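Local coordinates for protein 3-phytase (Klebsiella pneumoniae, PDB 2WNH) that probably hydrolyses phytate (inositol hexakisphosphate), starting at the 3-phosphate, as a member of the histidine acid phosphatase family, at residues 339-344 and 358-363; 61-66 and 346-351; 187-192 and 202-207. The protein carries 3 engineered substitutions. All blocks are in the same frame, centred on the assembly; numbering follows the deposited sequence. Where two conformers were deposited one is given.

Interaction 1: residues 339-344 and 358-363; sequences YFQAQG and HPMLRQ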
ATOM      1  N   TYR B 339      11.054 -28.042 -14.373  1.00 13.78           N
ATOM      2  CA  TYR B 339      12.063 -27.064 -14.788  1.00 13.77           C
ATOM      3  C   TYR B 339      13.041 -26.720 -13.689  1.00 14.05           C
ATOM      4  O   TYR B 339      12.799 -27.018 -12.514  1.00 15.62           O
ATOM      5  CB  TYR B 339      11.414 -25.787 -15.359  1.00 14.62           C
ATOM      6  CG  TYR B 339      10.482 -25.054 -14.432  1.00 15.17           C
ATOM      7  CD1 TYR B 339       9.139 -25.394 -14.369  1.00 17.12           C
ATOM      8  CD2 TYR B 339      10.944 -23.998 -13.641  1.00 15.94           C
ATOM      9  CE1 TYR B 339       8.274 -24.715 -13.533  1.00 17.03           C
ATOM     10  CE2 TYR B 339      10.071 -23.289 -12.795  1.00 16.30           C
ATOM     11  CZ  TYR B 339       8.743 -23.674 -12.746  1.00 16.66           C
ATOM     12  OH  TYR B 339       7.819 -23.011 -11.957  1.00 16.90           O
ATOM     13  N   PHE B 340      14.157 -26.115 -14.087  1.00 13.32           N
ATOM     14  CA  PHE B 340      15.132 -25.617 -13.157  1.00 14.08           C
ATOM     15  C   PHE B 340      15.232 -24.116 -13.383  1.00 14.46           C
ATOM     16  O   PHE B 340      15.218 -23.657 -14.529  1.00 14.73           O
ATOM     17  CB  PHE B 340      16.507 -26.259 -13.383  1.00 14.11           C
ATOM     18  CG  PHE B 340      17.561 -25.752 -12.431  1.00 15.37           C
ATOM     19  CD1 PHE B 340      17.513 -26.075 -11.072  1.00 16.45           C
ATOM     20  CD2 PHE B 340      18.582 -24.917 -12.882  1.00 17.47           C
ATOM     21  CE1 PHE B 340      18.460 -25.586 -10.171  1.00 14.61           C
ATOM     22  CE2 PHE B 340      19.548 -24.432 -11.973  1.00 15.36           C
ATOM     23  CZ  PHE B 340      19.481 -24.766 -10.628  1.00 14.27           C
ATOM     24  N   GLN B 341      15.281 -23.361 -12.293  1.00 15.14           N
ATOM     25  CA  GLN B 341      15.345 -21.903 -12.387  1.00 15.32           C
ATOM     26  C   GLN B 341      16.399 -21.321 -11.461  1.00 14.99           C
ATOM     27  O   GLN B 341      16.616 -21.848 -10.365  1.00 14.13           O
ATOM     28  CB  GLN B 341      13.961 -21.288 -12.083  1.00 13.71           C
ATOM     29  CG  GLN B 341      13.535 -21.428 -10.624  1.00 16.26           C
ATOM     30  CD  GLN B 341      12.121 -20.921 -10.382  1.00 18.99           C
ATOM     31  OE1 GLN B 341      11.701 -19.932 -10.976  1.00 18.65           O
ATOM     32  NE2 GLN B 341      11.381 -21.611  -9.523  1.00 15.99           N
ATOM     33  N   ALA B 342      17.005 -20.210 -11.902  1.00 15.70           N
ATOM     34  CA  ALA B 342      18.003 -19.444 -11.121  1.00 14.90           C
ATOM     35  C   ALA B 342      18.070 -17.993 -11.568  1.00 14.58           C
ATOM     36  O   ALA B 342      17.601 -17.647 -12.637  1.00 16.13           O
ATOM     37  CB  ALA B 342      19.399 -20.063 -11.295  1.00 13.47           C
ATOM     38  N   GLN B 343      18.701 -17.160 -10.761  1.00 13.71           N
ATOM     39  CA  GLN B 343      19.078 -15.838 -11.243  1.00 14.73           C
ATOM     40  C   GLN B 343      20.506 -15.866 -11.749  1.00 15.62           C
ATOM     41  O   GLN B 343      21.338 -16.617 -11.230  1.00 17.72           O
ATOM     42  CB  GLN B 343      18.967 -14.813 -10.125  1.00 14.85           C
ATOM     43  CG  GLN B 343      17.525 -14.493  -9.761  1.00 17.40           C
ATOM     44  CD  GLN B 343      17.421 -13.155  -9.037  1.00 17.89           C
ATOM     45  OE1 GLN B 343      17.102 -12.103  -9.645  1.00 20.37           O
ATOM     46  NE2 GLN B 343      17.692 -13.176  -7.752  1.00 13.56           N
ATOM     47  N   GLY B 344      20.788 -15.003 -12.711  1.00 16.50           N
ATOM     48  CA  GLY B 344      22.171 -14.788 -13.211  1.00 16.98           C
ATOM     49  C   GLY B 344      23.112 -14.150 -12.188  1.00 17.49           C
ATOM     50  O   GLY B 344      22.681 -13.609 -11.163  1.00 17.20           O
ATOM     51  N   HIS B 358      13.689  -8.580 -16.132  1.00 35.72           N
ATOM     52  CA  HIS B 358      14.923  -9.300 -15.773  1.00 32.68           C
ATOM     53  C   HIS B 358      14.453 -10.629 -15.238  1.00 30.06           C
ATOM     54  O   HIS B 358      14.529 -10.878 -14.025  1.00 28.64           O
ATOM     55  CB  HIS B 358      15.682  -8.599 -14.649  1.00 34.16           C
ATOM     56  CG  HIS B 358      15.935  -7.147 -14.890  1.00 34.14           C
ATOM     57  ND1 HIS B 358      14.948  -6.191 -14.766  1.00 36.90           N
ATOM     58  CD2 HIS B 358      17.071  -6.484 -15.208  1.00 35.60           C
ATOM     59  CE1 HIS B 358      15.463  -5.002 -15.017  1.00 36.12           C
ATOM     60  NE2 HIS B 358      16.747  -5.153 -15.295  1.00 36.22           N
ATOM     61  N   PRO B 359      13.947 -11.495 -16.134  1.00 28.01           N
ATOM     62  CA  PRO B 359      13.246 -12.684 -15.691  1.00 25.59           C
ATOM     63  C   PRO B 359      14.229 -13.727 -15.150  1.00 22.91           C
ATOM     64  O   PRO B 359      15.437 -13.677 -15.449  1.00 22.18           O
ATOM     65  CB  PRO B 359      12.560 -13.182 -16.974  1.00 26.30           C
ATOM     66  CG  PRO B 359      13.440 -12.748 -18.053  1.00 27.57           C
ATOM     67  CD  PRO B 359      14.017 -11.421 -17.607  1.00 28.89           C
ATOM     68  N   MET B 360      13.710 -14.631 -14.329  1.00 21.83           N
ATOM     69  CA  MET B 360      14.482 -15.799 -13.915  1.00 20.14           C
ATOM     70  C   MET B 360      15.008 -16.504 -15.159  1.00 20.05           C
ATOM     71  O   MET B 360      14.323 -16.565 -16.187  1.00 20.25           O
ATOM     72  CB  MET B 360      13.608 -16.783 -13.133  1.00 19.81           C
ATOM     73  CG  MET B 360      13.082 -16.241 -11.834  1.00 21.63           C
ATOM     74  SD  MET B 360      14.398 -16.091 -10.595  1.00 22.23           S
ATOM     75  CE  MET B 360      14.737 -17.793 -10.170  1.00 21.34           C
ATOM     76  N   LEU B 361      16.223 -17.031 -15.052  1.00 17.88           N
ATOM     77  CA  LEU B 361      16.747 -17.970 -16.034  1.00 17.79           C
ATOM     78  C   LEU B 361      16.074 -19.317 -15.810  1.00 17.70           C
ATOM     79  O   LEU B 361      15.946 -19.744 -14.669  1.00 17.53           O
ATOM     80  CB  LEU B 361      18.251 -18.107 -15.863  1.00 18.76           C
ATOM     81  CG  LEU B 361      19.024 -16.781 -15.934  1.00 16.12           C
ATOM     82  CD1 LEU B 361      20.519 -17.021 -15.665  1.00 18.89           C
ATOM     83  CD2 LEU B 361      18.799 -16.050 -17.263  1.00 17.23           C
ATOM     84  N   ARG B 362      15.642 -19.985 -16.879  1.00 17.51           N
ATOM     85  CA  ARG B 362      14.905 -21.222 -16.712  1.00 17.86           C
ATOM     86  C   ARG B 362      15.181 -22.212 -17.839  1.00 19.21           C
ATOM     87  O   ARG B 362      15.345 -21.803 -19.008  1.00 20.55           O
ATOM     88  CB  ARG B 362      13.397 -20.904 -16.669  1.00 20.04           C
ATOM     89  CG  ARG B 362      12.528 -22.042 -16.179  1.00 25.95           C
ATOM     90  CD  ARG B 362      11.052 -21.620 -16.020  1.00 31.90           C
ATOM     91  NE  ARG B 362      10.895 -20.254 -15.525  1.00 38.32           N
ATOM     92  CZ  ARG B 362      10.515 -19.221 -16.279  1.00 38.14           C
ATOM     93  NH1 ARG B 362      10.229 -19.395 -17.564  1.00 41.22           N
ATOM     94  NH2 ARG B 362      10.409 -18.018 -15.739  1.00 37.52           N
ATOM     95  N   GLN B 363      15.231 -23.502 -17.494  1.00 17.55           N
ATOM     96  CA  GLN B 363      15.262 -24.547 -18.510  1.00 18.20           C
ATOM     97  C   GLN B 363      14.270 -25.646 -18.166  1.00 17.32           C
ATOM     98  O   GLN B 363      14.223 -26.145 -17.042  1.00 16.08           O
ATOM     99  CB  GLN B 363      16.671 -25.129 -18.680  1.00 18.80           C
ATOM    100  CG  GLN B 363      16.732 -26.125 -19.837  1.00 21.29           C
ATOM    101  CD  GLN B 363      18.158 -26.463 -20.254  1.00 25.43           C
ATOM    102  OE1 GLN B 363      19.102 -25.665 -20.067  1.00 24.90           O
ATOM    103  NE2 GLN B 363      18.322 -27.648 -20.842  1.00 24.47           N
TER
HETATM  104  O   HOH W   1      10.520 -18.868 -13.119  1.00 39.37           O
HETATM  105  O   HOH W   2      18.121 -13.828 -13.815  1.00 25.60           O
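The aliphatic part of Arg362 leans obliquely on the Tyr339 ring, with CD of Arg362 3.4 Å from CD2 of Tyr339, while CD of Gln341 lies at the edge of the same ring, in its plane. The guanidinium stands 84° to the ring, which attracts it weakly at most; at its own edge, in plane, it meets a water. That water accepts from NH2 of Arg362 at 2.8 Å and donates to OE1 of Gln341, bridging two side chains of a non-hydrogen-bonded pair. NE2 of Gln341 turns to Ser320 and OH of Tyr339 to Glu324, so the next strand, 320-328, takes up both polar ends. The frame is an antiparallel ladder in the mixed sheet of the histidine phosphatase fold. Phe340 pairs with Gln363 and Ala342 with Leu361, each through two backbone hydrogen bonds; that from Leu361 N to Ala342 O is 2.8 Å long but bent to 138°. Where the ladder ends, Met360 folds back (chi2 and chi3 both -72°) and sets CE 3.6 Å from C of Ala342, with SD 3.6 Å from CG of Gln343. Leu361 reaches past Ala342, its CD1 3.6 Å from N of Gly344, the N-cap of the next helix. His358, a magnesium ligand in another crystal structure of this enzyme, holds no metal here; its ND1 is hydrogen-bonded to Asp355.

Interaction 2: residues 61-66 and 346-351; sequences YAAVVN and DDLRRL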
ATOM      1  N   TYR B  61      19.638 -13.624   2.110  1.00 12.98           N
ATOM      2  CA  TYR B  61      18.213 -13.581   2.494  1.00 11.96           C
ATOM      3  C   TYR B  61      17.461 -12.634   1.549  1.00 12.83           C
ATOM      4  O   TYR B  61      16.406 -12.999   1.013  1.00 13.14           O
ATOM      5  CB  TYR B  61      18.093 -13.099   3.936  1.00 12.95           C
ATOM      6  CG  TYR B  61      16.739 -13.318   4.562  1.00 13.61           C
ATOM      7  CD1 TYR B  61      15.679 -12.442   4.308  1.00 12.74           C
ATOM      8  CD2 TYR B  61      16.516 -14.400   5.431  1.00 12.33           C
ATOM      9  CE1 TYR B  61      14.435 -12.635   4.903  1.00 12.47           C
ATOM     10  CE2 TYR B  61      15.249 -14.611   6.024  1.00 12.42           C
ATOM     11  CZ  TYR B  61      14.228 -13.701   5.751  1.00 14.18           C
ATOM     12  OH  TYR B  61      12.988 -13.884   6.300  1.00 14.96           O
ATOM     13  N   ALA B  62      17.999 -11.424   1.344  1.00 13.11           N
ATOM     14  CA  ALA B  62      17.361 -10.434   0.461  1.00 13.23           C
ATOM     15  C   ALA B  62      17.142 -10.953  -0.954  1.00 12.44           C
ATOM     16  O   ALA B  62      16.084 -10.759  -1.517  1.00 13.51           O
ATOM     17  CB  ALA B  62      18.153  -9.130   0.435  1.00 13.12           C
ATOM     18  N   ALA B  63      18.140 -11.632  -1.525  1.00 13.36           N
ATOM     19  CA  ALA B  63      17.988 -12.201  -2.863  1.00 12.88           C
ATOM     20  C   ALA B  63      16.908 -13.279  -2.919  1.00 13.79           C
ATOM     21  O   ALA B  63      16.167 -13.360  -3.893  1.00 13.23           O
ATOM     22  CB  ALA B  63      19.317 -12.758  -3.356  1.00 13.91           C
ATOM     23  N   VAL B  64      16.829 -14.088  -1.860  1.00 13.11           N
ATOM     24  CA  VAL B  64      15.800 -15.138  -1.775  1.00 14.39           C
ATOM     25  C   VAL B  64      14.404 -14.507  -1.616  1.00 14.64           C
ATOM     26  O   VAL B  64      13.453 -14.925  -2.294  1.00 14.17           O
ATOM     27  CB  VAL B  64      16.122 -16.195  -0.694  1.00 14.19           C
ATOM     28  CG1 VAL B  64      14.951 -17.178  -0.546  1.00 13.24           C
ATOM     29  CG2 VAL B  64      17.366 -16.997  -1.111  1.00 15.53           C
ATOM     30  N   VAL B  65      14.283 -13.476  -0.769  1.00 13.58           N
ATOM     31  CA  VAL B  65      13.014 -12.740  -0.688  1.00 13.74           C
ATOM     32  C   VAL B  65      12.557 -12.252  -2.066  1.00 13.59           C
ATOM     33  O   VAL B  65      11.352 -12.360  -2.401  1.00 14.32           O
ATOM     34  CB  VAL B  65      13.096 -11.528   0.301  1.00 13.91           C
ATOM     35  CG1 VAL B  65      11.846 -10.570   0.173  1.00 15.68           C
ATOM     36  CG2 VAL B  65      13.236 -12.017   1.773  1.00 14.35           C
ATOM     37  N   ASN B  66      13.491 -11.721  -2.863  1.00 13.40           N
ATOM     38  CA  ASN B  66      13.125 -11.184  -4.203  1.00 14.63           C
ATOM     39  C   ASN B  66      12.510 -12.269  -5.088  1.00 15.11           C
ATOM     40  O   ASN B  66      11.472 -12.080  -5.728  1.00 14.88           O
ATOM     41  CB  ASN B  66      14.335 -10.586  -4.929  1.00 15.23           C
ATOM     42  CG  ASN B  66      14.837  -9.271  -4.311  1.00 17.77           C
ATOM     43  OD1 ASN B  66      15.986  -8.888  -4.530  1.00 22.81           O
ATOM     44  ND2 ASN B  66      14.002  -8.594  -3.565  1.00 16.55           N
ATOM     45  N   ASP B 346      25.116 -11.441 -12.220  1.00 17.64           N
ATOM     46  CA  ASP B 346      25.022 -10.002 -11.939  1.00 17.74           C
ATOM     47  C   ASP B 346      23.693  -9.640 -11.269  1.00 17.07           C
ATOM     48  O   ASP B 346      23.657  -8.746 -10.426  1.00 17.47           O
ATOM     49  CB  ASP B 346      25.314  -9.138 -13.178  1.00 18.73           C
ATOM     50  CG  ASP B 346      26.818  -8.976 -13.433  1.00 22.74           C
ATOM     51  OD1 ASP B 346      27.629  -9.125 -12.471  1.00 25.14           O
ATOM     52  OD2 ASP B 346      27.173  -8.716 -14.593  1.00 26.72           O
ATOM     53  N   ASP B 347      22.622 -10.352 -11.615  1.00 16.91           N
ATOM     54  CA  ASP B 347      21.305 -10.124 -10.986  1.00 17.66           C
ATOM     55  C   ASP B 347      21.360 -10.413  -9.479  1.00 16.73           C
ATOM     56  O   ASP B 347      20.771  -9.669  -8.676  1.00 16.49           O
ATOM     57  CB  ASP B 347      20.210 -10.933 -11.698  1.00 20.10           C
ATOM     58  CG  ASP B 347      19.709 -10.234 -12.986  1.00 24.19           C
ATOM     59  OD1 ASP B 347      20.153  -9.100 -13.306  1.00 27.24           O
ATOM     60  OD2 ASP B 347      18.859 -10.808 -13.671  1.00 30.13           O
ATOM     61  N   LEU B 348      22.084 -11.470  -9.095  1.00 13.62           N
ATOM     62  CA  LEU B 348      22.270 -11.797  -7.673  1.00 15.23           C
ATOM     63  C   LEU B 348      23.109 -10.717  -7.006  1.00 15.22           C
ATOM     64  O   LEU B 348      22.740 -10.218  -5.955  1.00 15.99           O
ATOM     65  CB  LEU B 348      22.957 -13.159  -7.510  1.00 14.38           C
ATOM     66  CG  LEU B 348      22.042 -14.331  -7.839  1.00 15.61           C
ATOM     67  CD1 LEU B 348      22.893 -15.607  -7.982  1.00 14.81           C
ATOM     68  CD2 LEU B 348      20.930 -14.540  -6.801  1.00 15.19           C
ATOM     69  N   ARG B 349      24.226 -10.342  -7.644  1.00 15.90           N
ATOM     70  CA  ARG B 349      25.107  -9.323  -7.094  1.00 14.92           C
ATOM     71  C   ARG B 349      24.361  -8.005  -6.872  1.00 15.11           C
ATOM     72  O   ARG B 349      24.579  -7.330  -5.858  1.00 15.39           O
ATOM     73  CB  ARG B 349      26.316  -9.106  -8.011  1.00 14.89           C
ATOM     74  CG  ARG B 349      27.379  -8.179  -7.409  1.00 16.44           C
ATOM     75  CD  ARG B 349      28.659  -8.196  -8.226  1.00 18.17           C
ATOM     76  NE  ARG B 349      29.656  -7.263  -7.689  1.00 16.41           N
ATOM     77  CZ  ARG B 349      30.533  -7.534  -6.722  1.00 18.14           C
ATOM     78  NH1 ARG B 349      30.575  -8.741  -6.154  1.00 16.57           N
ATOM     79  NH2 ARG B 349      31.403  -6.592  -6.332  1.00 17.72           N
ATOM     80  N   ARG B 350      23.475  -7.666  -7.807  1.00 13.57           N
ATOM     81  CA  ARG B 350      22.743  -6.376  -7.779  1.00 15.14           C
ATOM     82  C   ARG B 350      21.429  -6.412  -6.985  1.00 14.20           C
ATOM     83  O   ARG B 350      20.735  -5.386  -6.872  1.00 14.71           O
ATOM     84  CB  ARG B 350      22.474  -5.901  -9.215  0.70 15.57           C
ATOM     85  CG  ARG B 350      23.757  -5.600 -10.042  0.70 18.46           C
ATOM     86  CD  ARG B 350      23.398  -5.358 -11.503  0.70 23.37           C
ATOM     87  NE  ARG B 350      22.389  -4.295 -11.588  0.70 28.72           N
ATOM     88  CZ  ARG B 350      22.662  -2.993 -11.653  0.70 30.68           C
ATOM     89  NH1 ARG B 350      23.917  -2.563 -11.670  0.70 32.63           N
ATOM     90  NH2 ARG B 350      21.671  -2.117 -11.711  0.70 32.33           N
ATOM     91  N   LEU B 351      21.082  -7.571  -6.428  1.00 14.40           N
ATOM     92  CA  LEU B 351      19.761  -7.770  -5.798  1.00 15.61           C
ATOM     93  C   LEU B 351      18.633  -7.303  -6.722  1.00 17.04           C
ATOM     94  O   LEU B 351      17.665  -6.645  -6.282  1.00 17.90           O
ATOM     95  CB  LEU B 351      19.684  -7.097  -4.422  1.00 14.51           C
ATOM     96  CG  LEU B 351      20.593  -7.706  -3.342  1.00 15.16           C
ATOM     97  CD1 LEU B 351      20.484  -6.928  -2.050  1.00 14.19           C
ATOM     98  CD2 LEU B 351      20.230  -9.197  -3.101  1.00 15.05           C
TER
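Ala63 and Leu351 mark the closest backbone approach, with CA of Ala63 5.6 Å from CA of Leu351, where the long helix 58-77 passes the C-terminal end of the short helix 345-349. That end is a Schellman motif: after the last regular helical bond, Arg350 N to Asp346 O at 2.8 Å, Leu351 leaves the helix with a positive phi of 49°, and its N bonds back into the last turn, to Leu348 O at 3.2 Å. Leu348 O is also hydrogen-bonded to NE2 of His59, near the start of the long helix, so this carbonyl joins the end of one helix to the other. The reversal carries Leu351 across to residues 62 and 63, and its CG, beside the backbone N (chi1 -67°), sends the branched tip onto the helix surface. There the small alanines let a leucine come close to the backbone. CD1 of Leu351 touches CB of Ala62 at 4.1 Å. CD2 of Leu351 goes deeper and lies 3.7 Å from CB of Ala63. One turn back in the short helix, Leu348 adds a more distant touch, its CD2 4.2 Å from CB of Ala63. These alanine and leucine contacts are buried apolar packing, with Val64 and Tyr61 turned instead to helix 99-112. The contact also lies at a subunit interface: Val65 packs on Leu351 of the second subunit, Leu351 on Arg69 of the second subunit, and NE of Arg349 is hydrogen-bonded to O of Gly115 of the second subunit. CD2 of Leu351 sits over the helix backbone, 3.6 Å from N of Ala63.

Interaction 3: residues 187-192 and 202-207; sequences TPWRVE and SGLSVM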
ATOM      1  N   THR B 187      49.316 -30.704  -6.695  1.00 43.80           N
ATOM      2  CA  THR B 187      48.830 -32.049  -6.369  1.00 43.20           C
ATOM      3  C   THR B 187      48.193 -32.736  -7.589  1.00 42.35           C
ATOM      4  O   THR B 187      47.347 -32.147  -8.273  1.00 41.80           O
ATOM      5  CB  THR B 187      47.883 -32.090  -5.115  1.00 44.45           C
ATOM      6  OG1 THR B 187      46.522 -32.309  -5.509  1.00 45.98           O
ATOM      7  CG2 THR B 187      47.989 -30.818  -4.259  1.00 43.89           C
ATOM      8  N   PRO B 188      48.636 -33.971  -7.896  1.00 41.04           N
ATOM      9  CA  PRO B 188      47.990 -34.761  -8.944  1.00 39.29           C
ATOM     10  C   PRO B 188      46.575 -35.149  -8.533  1.00 36.51           C
ATOM     11  O   PRO B 188      46.268 -35.225  -7.335  1.00 36.23           O
ATOM     12  CB  PRO B 188      48.879 -36.016  -9.038  1.00 40.24           C
ATOM     13  CG  PRO B 188      50.194 -35.597  -8.445  1.00 41.12           C
ATOM     14  CD  PRO B 188      49.794 -34.681  -7.324  1.00 41.62           C
ATOM     15  N   TRP B 189      45.727 -35.383  -9.524  1.00 33.98           N
ATOM     16  CA  TRP B 189      44.321 -35.713  -9.267  1.00 32.65           C
ATOM     17  C   TRP B 189      44.153 -37.214  -9.116  1.00 33.10           C
ATOM     18  O   TRP B 189      44.376 -37.970 -10.071  1.00 33.38           O
ATOM     19  CB  TRP B 189      43.440 -35.221 -10.411  1.00 30.54           C
ATOM     20  CG  TRP B 189      43.312 -33.715 -10.514  1.00 29.80           C
ATOM     21  CD1 TRP B 189      44.028 -32.767  -9.827  1.00 28.31           C
ATOM     22  CD2 TRP B 189      42.431 -32.997 -11.387  1.00 27.65           C
ATOM     23  NE1 TRP B 189      43.633 -31.505 -10.212  1.00 25.57           N
ATOM     24  CE2 TRP B 189      42.656 -31.618 -11.169  1.00 27.20           C
ATOM     25  CE3 TRP B 189      41.464 -33.385 -12.325  1.00 25.95           C
ATOM     26  CZ2 TRP B 189      41.945 -30.621 -11.862  1.00 26.47           C
ATOM     27  CZ3 TRP B 189      40.758 -32.394 -13.014  1.00 26.99           C
ATOM     28  CH2 TRP B 189      41.013 -31.031 -12.784  1.00 27.44           C
ATOM     29  N   ARG B 190      43.755 -37.637  -7.922  1.00 33.13           N
ATOM     30  CA  ARG B 190      43.515 -39.055  -7.651  1.00 33.53           C
ATOM     31  C   ARG B 190      42.272 -39.260  -6.802  1.00 31.87           C
ATOM     32  O   ARG B 190      41.878 -38.383  -6.033  1.00 30.44           O
ATOM     33  CB  ARG B 190      44.727 -39.684  -6.961  1.00 35.10           C
ATOM     34  CG  ARG B 190      44.902 -39.295  -5.499  1.00 40.90           C
ATOM     35  CD  ARG B 190      46.288 -39.694  -4.968  1.00 48.88           C
ATOM     36  NE  ARG B 190      47.323 -38.742  -5.369  1.00 53.39           N
ATOM     37  CZ  ARG B 190      47.545 -37.566  -4.775  1.00 55.82           C
ATOM     38  NH1 ARG B 190      46.807 -37.171  -3.740  1.00 55.12           N
ATOM     39  NH2 ARG B 190      48.512 -36.776  -5.220  1.00 56.00           N
ATOM     40  N   VAL B 191      41.670 -40.436  -6.933  1.00 30.78           N
ATOM     41  CA  VAL B 191      40.511 -40.785  -6.127  1.00 29.92           C
ATOM     42  C   VAL B 191      40.948 -41.149  -4.710  1.00 31.51           C
ATOM     43  O   VAL B 191      41.791 -42.030  -4.511  1.00 32.27           O
ATOM     44  CB  VAL B 191      39.694 -41.915  -6.784  1.00 29.37           C
ATOM     45  CG1 VAL B 191      38.373 -42.101  -6.070  1.00 27.60           C
ATOM     46  CG2 VAL B 191      39.463 -41.599  -8.255  1.00 27.25           C
ATOM     47  N   GLU B 192      40.388 -40.445  -3.729  1.00 31.75           N
ATOM     48  CA  GLU B 192      40.707 -40.662  -2.325  1.00 33.07           C
ATOM     49  C   GLU B 192      39.450 -40.963  -1.509  1.00 32.91           C
ATOM     50  O   GLU B 192      38.361 -40.552  -1.893  1.00 31.87           O
ATOM     51  CB  GLU B 192      41.417 -39.428  -1.769  1.00 33.65           C
ATOM     52  CG  GLU B 192      42.673 -39.073  -2.549  1.00 37.25           C
ATOM     53  CD  GLU B 192      43.501 -37.999  -1.882  1.00 40.17           C
ATOM     54  OE1 GLU B 192      42.911 -37.043  -1.330  1.00 39.03           O
ATOM     55  OE2 GLU B 192      44.745 -38.109  -1.927  1.00 41.96           O
ATOM     56  N   SER B 202      41.413 -35.707  -5.350  1.00 26.97           N
ATOM     57  CA  SER B 202      42.406 -34.771  -4.827  1.00 26.53           C
ATOM     58  C   SER B 202      42.655 -33.674  -5.854  1.00 26.06           C
ATOM     59  O   SER B 202      42.573 -33.904  -7.071  1.00 24.72           O
ATOM     60  CB  SER B 202      43.712 -35.496  -4.468  1.00 26.74           C
ATOM     61  OG  SER B 202      44.324 -35.953  -5.653  1.00 27.84           O
ATOM     62  N   GLY B 203      42.946 -32.468  -5.365  1.00 26.13           N
ATOM     63  CA  GLY B 203      43.176 -31.328  -6.246  1.00 25.87           C
ATOM     64  C   GLY B 203      41.862 -30.692  -6.720  1.00 26.09           C
ATOM     65  O   GLY B 203      41.514 -29.575  -6.301  1.00 25.36           O
ATOM     66  N   LEU B 204      41.154 -31.413  -7.592  1.00 24.21           N
ATOM     67  CA  LEU B 204      39.889 -30.970  -8.172  1.00 24.80           C
ATOM     68  C   LEU B 204      38.845 -30.601  -7.118  1.00 24.17           C
ATOM     69  O   LEU B 204      38.201 -29.552  -7.228  1.00 25.21           O
ATOM     70  CB  LEU B 204      39.316 -32.049  -9.097  1.00 24.68           C
ATOM     71  CG  LEU B 204      37.936 -31.773  -9.723  1.00 25.74           C
ATOM     72  CD1 LEU B 204      37.948 -30.484 -10.532  1.00 27.09           C
ATOM     73  CD2 LEU B 204      37.516 -32.905 -10.611  1.00 24.63           C
ATOM     74  N   SER B 205      38.681 -31.439  -6.102  1.00 23.22           N
ATOM     75  CA  SER B 205      37.628 -31.183  -5.122  1.00 23.10           C
ATOM     76  C   SER B 205      37.853 -29.857  -4.407  1.00 23.63           C
ATOM     77  O   SER B 205      36.905 -29.088  -4.245  1.00 21.73           O
ATOM     78  CB  SER B 205      37.426 -32.345  -4.136  1.00 23.18           C
ATOM     79  OG  SER B 205      38.568 -32.550  -3.325  1.00 30.12           O
ATOM     80  N   VAL B 206      39.096 -29.575  -4.004  1.00 22.47           N
ATOM     81  CA  VAL B 206      39.401 -28.315  -3.327  1.00 23.01           C
ATOM     82  C   VAL B 206      39.319 -27.139  -4.309  1.00 21.94           C
ATOM     83  O   VAL B 206      38.827 -26.078  -3.953  1.00 20.90           O
ATOM     84  CB  VAL B 206      40.734 -28.357  -2.549  1.00 23.42           C
ATOM     85  CG1 VAL B 206      40.992 -27.018  -1.839  1.00 24.77           C
ATOM     86  CG2 VAL B 206      40.689 -29.476  -1.499  1.00 23.63           C
ATOM     87  N   MET B 207      39.760 -27.339  -5.551  1.00 21.72           N
ATOM     88  CA  MET B 207      39.561 -26.312  -6.574  1.00 21.99           C
ATOM     89  C   MET B 207      38.087 -25.955  -6.730  1.00 21.62           C
ATOM     90  O   MET B 207      37.739 -24.778  -6.869  1.00 20.91           O
ATOM     91  CB  MET B 207      40.141 -26.730  -7.916  1.00 21.82           C
ATOM     92  CG  MET B 207      41.656 -26.537  -7.975  1.00 26.50           C
ATOM     93  SD  MET B 207      42.316 -27.020  -9.568  1.00 28.61           S
ATOM     94  CE  MET B 207      43.267 -28.459  -9.105  1.00 36.94           C
TER
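Trp189 and Leu204 form the tight, buried side of this contact. CB of Leu204 stands almost exactly over the six-membered ring of Trp189, a CH-pi contact 3.8 Å from its centroid and 6° off the ring normal, and CD1 of Leu204 lies against CH2 of Trp189. Met207 arrives at the ring edge, its CE 3.3 Å from NE1 of Trp189. Beside the indole, Gly203, with positive phi, brings its CA 4.0 Å from CD1 of Trp189. OG of Ser202, set between its own N and carbonyl carbon (chi1 68°), donates to O of Pro188 at 2.7 Å, in the carbonyl plane on a lone pair, and accepts from N of Arg190 at 2.9 Å. Ser202 N donates to O of Arg190 at 2.8 Å, so the buried serine is gripped three times. The outer side is looser. The exposed Arg190 lays one face of its guanidinium over OG of Ser202 without bonding to it, while NH1 of Arg190 makes a salt bridge to OE2 of Glu192, 2.9 Å away, from above the carboxylate plane. Pro188 is exposed, and its CB points away from residues 202-207. Arg190 and Ser202 continue, just outside the strands, the pairing of Glu192 with Thr200, closing the base of the antiparallel beta-hairpin 191-193/199-201, which runs through the N-cap Gly203 into helix 204-219.

From the N terminus, helix 58-77 supplies the first half of interaction 2, whose partner, the end of helix 345-349, lies beyond 279 intervening residues. Interaction 3 is nested inside that long loop and closes a hairpin of its own, joining the approach to strand 191-193 to the start of helix 204-219. Interaction 1 opens at 339-344, still inside the loop, and closes beyond it at 358-363, so it crosses interaction 2: the short helix belongs to the connection between its two strands. These two contacts touch through packing of Gln343 on Leu348, so that the sheet meets helix 345-349, which interaction 2 in turn packs on helix 58-77. Interaction 3 stands apart, its nearest atoms about 17 Å from interaction 2 and about 19 Å from interaction 1.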